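Local coordinates for protein mitochondrial edited mRNA stability factor 1 (Trypanosoma brucei, PDB 6NL1) that probably processes the 5' ends of mitochondrial mRNAs as a Nudix-family enzyme and helps to stabilise edited transcripts, at residues F184-H187 and K188-A192; L246-R249 and Y250-A254. All blocks are in the same frame, centred on the assembly; numbering follows the deposited sequence.

How the contacts relate
Going from the N terminus, contact 1 comes first: 184-187 and 188-192 are consecutive turns of helix 180-193, so it closes no loop beyond the helical turn itself. The chain then runs through strands 200-207, 216-223 and 235-238 before contact 2, where 246-249 leads straight into 250-254, the first residues of helix 250-262. The two are in series, neither nested nor crossed, with centres about 19 Å apart. They nevertheless meet: the hydroxyl OH of Y247 lies 3.6 Å from A192 CB and packs against L189 as well. The loop ahead of helix 250-262, in the Nudix domain, thus reaches helix 180-193, which follows strand 171-178 of the four-stranded antiparallel sheet.

Contact 1: residues F184-H187 and K188-A192; sequences FNCH and KLMEA
F184 and K188 belong to a run of i to i+4 backbone bonds in an uninterrupted alpha helix, part of helix 180-193. Here K188 N to F184 O is weak at 3.3 Å. L189 N reaches N185 O at 3.1 Å, and M190 N gives the shortest of the set, 2.9 Å to C186 O. E191 N then bonds to H187 O, an oxygen that also takes a weak second bond from M190 N, so two amides converge on one carbonyl.

The side chains divide between two sides of the helix. On one, C186 and M190 lie a turn apart, both buried, with C186 SG 3.8 Å from M190 SD. C186 has its sulfur anti to the backbone N (chi1 -176°), whereas M190 sends CG beside its own N (chi1 -67°), which brings CG close to C186 O and, with the chain extended at the next bond, sets SD next to the cysteine sulfur; the bend about CG-SD turns only the terminal CE. C186 also packs on T129 and V131, and M190 on I81. L189 meets helix 120-129 through L125, R128 and T129.

The other side is polar. H187 and E191 pass at a slant, the ring and carboxylate planes 50° apart, with E191 CG lying over one face of the imidazole, towards its rim. K188, bent at two places along its chain and poorly ordered, brings its CD alongside the same ring. Its ammonium makes a weak salt bridge to E191, NZ to OE2 3.4 Å, at most a loose second hold on a carboxylate whose OE1 accepts a hydrogen bond from the backbone N of I81.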
# COMPACT_ATOMS: atom_id res chain seq x y z
N PHE A 184 2.76 19.76 -17.81
CA PHE A 184 1.58 20.59 -17.58
C PHE A 184 0.41 19.74 -17.07
O PHE A 184 -0.27 20.12 -16.12
CB PHE A 184 1.16 21.32 -18.87
CG PHE A 184 -0.10 22.12 -18.72
CD1 PHE A 184 -0.07 23.44 -18.30
CD2 PHE A 184 -1.33 21.54 -18.99
CE1 PHE A 184 -1.23 24.17 -18.16
CE2 PHE A 184 -2.50 22.26 -18.85
CZ PHE A 184 -2.45 23.58 -18.44
N ASN A 185 0.18 18.59 -17.70
CA ASN A 185 -0.95 17.74 -17.31
C ASN A 185 -0.72 17.06 -15.97
O ASN A 185 -1.61 16.99 -15.13
CB ASN A 185 -1.25 16.72 -18.41
CG ASN A 185 -1.85 17.36 -19.67
OD1 ASN A 185 -2.57 18.35 -19.58
ND2 ASN A 185 -1.53 16.82 -20.83
N CYS A 186 0.51 16.58 -15.77
CA CYS A 186 0.87 15.90 -14.54
C CYS A 186 0.75 16.86 -13.35
O CYS A 186 0.23 16.51 -12.30
CB CYS A 186 2.29 15.35 -14.67
SG CYS A 186 2.83 14.40 -13.26
N HIS A 187 1.24 18.09 -13.53
CA HIS A 187 1.08 19.14 -12.53
C HIS A 187 -0.39 19.31 -12.09
O HIS A 187 -0.68 19.40 -10.90
CB HIS A 187 1.61 20.47 -13.09
CG HIS A 187 1.23 21.67 -12.28
ND1 HIS A 187 1.87 22.02 -11.12
CD2 HIS A 187 0.26 22.60 -12.48
CE1 HIS A 187 1.32 23.12 -10.63
NE2 HIS A 187 0.34 23.49 -11.44
N LYS A 188 -1.30 19.33 -13.05
CA LYS A 188 -2.73 19.46 -12.75
C LYS A 188 -3.24 18.28 -11.93
O LYS A 188 -4.01 18.45 -10.98
CB LYS A 188 -3.54 19.58 -14.05
CG LYS A 188 -4.10 20.96 -14.31
CD LYS A 188 -3.07 22.03 -13.97
CE LYS A 188 -3.72 23.41 -13.85
NZ LYS A 188 -3.05 24.26 -12.82
N LEU A 189 -2.80 17.08 -12.29
CA LEU A 189 -3.20 15.87 -11.58
C LEU A 189 -2.66 15.85 -10.14
O LEU A 189 -3.30 15.33 -9.24
CB LEU A 189 -2.75 14.62 -12.34
CG LEU A 189 -3.48 14.41 -13.67
CD1 LEU A 189 -2.79 13.34 -14.51
CD2 LEU A 189 -4.94 14.05 -13.44
N MET A 190 -1.47 16.40 -9.94
CA MET A 190 -0.86 16.40 -8.62
C MET A 190 -1.61 17.34 -7.69
O MET A 190 -1.83 17.02 -6.52
CB MET A 190 0.62 16.79 -8.73
CG MET A 190 1.46 15.74 -9.47
SD MET A 190 3.07 16.36 -10.00
CE MET A 190 3.85 16.71 -8.43
N GLU A 191 -2.03 18.49 -8.22
CA GLU A 191 -2.81 19.43 -7.42
C GLU A 191 -4.12 18.81 -6.97
O GLU A 191 -4.53 19.01 -5.83
CB GLU A 191 -3.05 20.74 -8.18
CG GLU A 191 -1.78 21.54 -8.36
CD GLU A 191 -2.03 22.92 -8.91
OE1 GLU A 191 -1.20 23.82 -8.63
OE2 GLU A 191 -3.04 23.11 -9.62
N ALA A 192 -4.74 18.02 -7.84
CA ALA A 192 -5.96 17.30 -7.46
C ALA A 192 -5.63 16.22 -6.44
O ALA A 192 -6.38 16.01 -5.48
CB ALA A 192 -6.63 16.69 -8.68

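Contact 2: residues L246-R249 and Y250-A254; sequences LYER and YKEAA
E248 and E252 bring two carboxylates together where a loop becomes a helix: R249 is the N-cap residue of helix 250-262, probably the helix of the Nudix box. The first i to i+4 bond of the turn, A253 N to R249 O, measures 3.0 Å.

E248 has CG anti to its backbone N (chi1 -166°) and is extended beyond it, a shape that carries the carboxylate past the cap to the first turn, where OE1 lies 3.2 Å from A253 CB. E252 is extended as well, with CG anti to N (chi1 -178°), but it runs back towards the loop. The acid groups are turned 76° apart, and the E252 carboxyl carbon CD rests 3.7 Å from E248 CG. E252 OE1 accepts a weak bond from R249 N at 3.4 Å, a side chain at N3 returning to the N-cap amide; the reciprocal bond of a full capping box is not made by R249. A water donates to both OE2 atoms, at 2.8 Å to E248 OE2 and 2.6 Å to E252 OE2. It probably eases the repulsion between E248 OE2 and E252 OE2, 4.4 Å apart, and E248 OE2 also has a salt bridge to R256, one turn beyond E252 and, from the sequence pattern, probably the arginine of the Nudix signature. E248 OE1 bonds back to L245 N.

R249 turns its guanidinium away from the cap, and a second water links its NE weakly to E252 N. The Y250 hydroxyl bonds to D197 O, and the K251 ammonium to the carbonyls of A268 and V271. Y250, K251 and A254 lay this helix start against F293 of strand 290-296, while L246 and Y247 in the preceding loop pack on helices 120-129 and 180-193.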
# COMPACT_ATOMS: atom_id res chain seq x y z
N LEU A 246 -6.34 7.52 -8.31
CA LEU A 246 -6.70 8.93 -8.35
C LEU A 246 -8.19 9.07 -8.68
O LEU A 246 -8.70 8.36 -9.54
CB LEU A 246 -5.85 9.67 -9.39
CG LEU A 246 -4.34 9.75 -9.12
CD1 LEU A 246 -3.60 10.39 -10.27
CD2 LEU A 246 -4.06 10.49 -7.82
N TYR A 247 -8.87 9.95 -7.95
CA TYR A 247 -10.30 10.23 -8.16
C TYR A 247 -11.24 9.14 -7.63
O TYR A 247 -12.46 9.29 -7.68
CB TYR A 247 -10.60 10.51 -9.64
CG TYR A 247 -9.91 11.74 -10.18
CD1 TYR A 247 -10.37 13.01 -9.87
CD2 TYR A 247 -8.79 11.63 -10.99
CE1 TYR A 247 -9.73 14.15 -10.35
CE2 TYR A 247 -8.14 12.75 -11.47
CZ TYR A 247 -8.62 14.01 -11.15
OH TYR A 247 -7.98 15.13 -11.63
N GLU A 248 -10.67 8.06 -7.12
CA GLU A 248 -11.48 6.96 -6.61
C GLU A 248 -11.86 7.17 -5.14
O GLU A 248 -11.04 7.57 -4.32
CB GLU A 248 -10.74 5.64 -6.80
CG GLU A 248 -11.60 4.40 -6.64
CD GLU A 248 -10.82 3.12 -6.85
OE1 GLU A 248 -9.60 3.08 -6.53
OE2 GLU A 248 -11.42 2.15 -7.35
N ARG A 249 -13.12 6.91 -4.81
CA ARG A 249 -13.58 6.97 -3.42
C ARG A 249 -13.08 5.75 -2.64
O ARG A 249 -12.80 4.71 -3.22
CB ARG A 249 -15.11 7.05 -3.37
CG ARG A 249 -15.68 8.38 -3.85
CD ARG A 249 -17.21 8.41 -3.82
NE ARG A 249 -17.75 7.94 -2.54
CZ ARG A 249 -17.81 8.68 -1.43
NH1 ARG A 249 -17.36 9.93 -1.43
NH2 ARG A 249 -18.31 8.16 -0.31
N TYR A 250 -12.98 5.89 -1.32
CA TYR A 250 -12.42 4.85 -0.44
C TYR A 250 -13.13 3.50 -0.54
O TYR A 250 -12.49 2.47 -0.76
CB TYR A 250 -12.44 5.32 1.01
CG TYR A 250 -11.57 6.52 1.27
CD1 TYR A 250 -11.90 7.46 2.23
CD2 TYR A 250 -10.41 6.71 0.55
CE1 TYR A 250 -11.09 8.56 2.47
CE2 TYR A 250 -9.60 7.79 0.77
CZ TYR A 250 -9.94 8.71 1.73
OH TYR A 250 -9.11 9.78 1.93
N LYS A 251 -14.44 3.51 -0.36
CA LYS A 251 -15.19 2.26 -0.37
C LYS A 251 -15.14 1.60 -1.75
O LYS A 251 -14.95 0.38 -1.87
CB LYS A 251 -16.64 2.49 0.06
CG LYS A 251 -17.40 1.19 0.29
CD LYS A 251 -18.88 1.45 0.51
CE LYS A 251 -19.17 1.85 1.94
NZ LYS A 251 -20.65 1.82 2.19
N GLU A 252 -15.29 2.41 -2.78
CA GLU A 252 -15.18 1.95 -4.16
C GLU A 252 -13.85 1.21 -4.36
O GLU A 252 -13.80 0.15 -4.97
CB GLU A 252 -15.28 3.16 -5.10
CG GLU A 252 -15.23 2.88 -6.58
CD GLU A 252 -15.24 4.16 -7.42
OE1 GLU A 252 -15.28 5.28 -6.84
OE2 GLU A 252 -15.21 4.04 -8.67
N ALA A 253 -12.77 1.79 -3.84
CA ALA A 253 -11.45 1.17 -3.96
C ALA A 253 -11.37 -0.13 -3.15
O ALA A 253 -10.81 -1.12 -3.62
CB ALA A 253 -10.36 2.15 -3.52
N ALA A 254 -11.94 -0.13 -1.94
CA ALA A 254 -11.96 -1.34 -1.13
C ALA A 254 -12.68 -2.47 -1.86
O ALA A 254 -12.21 -3.60 -1.90
CB ALA A 254 -12.61 -1.08 0.23
O HOH W 1 -13.36 2.33 -9.30
O HOH W 2 -17.85 4.56 -2.88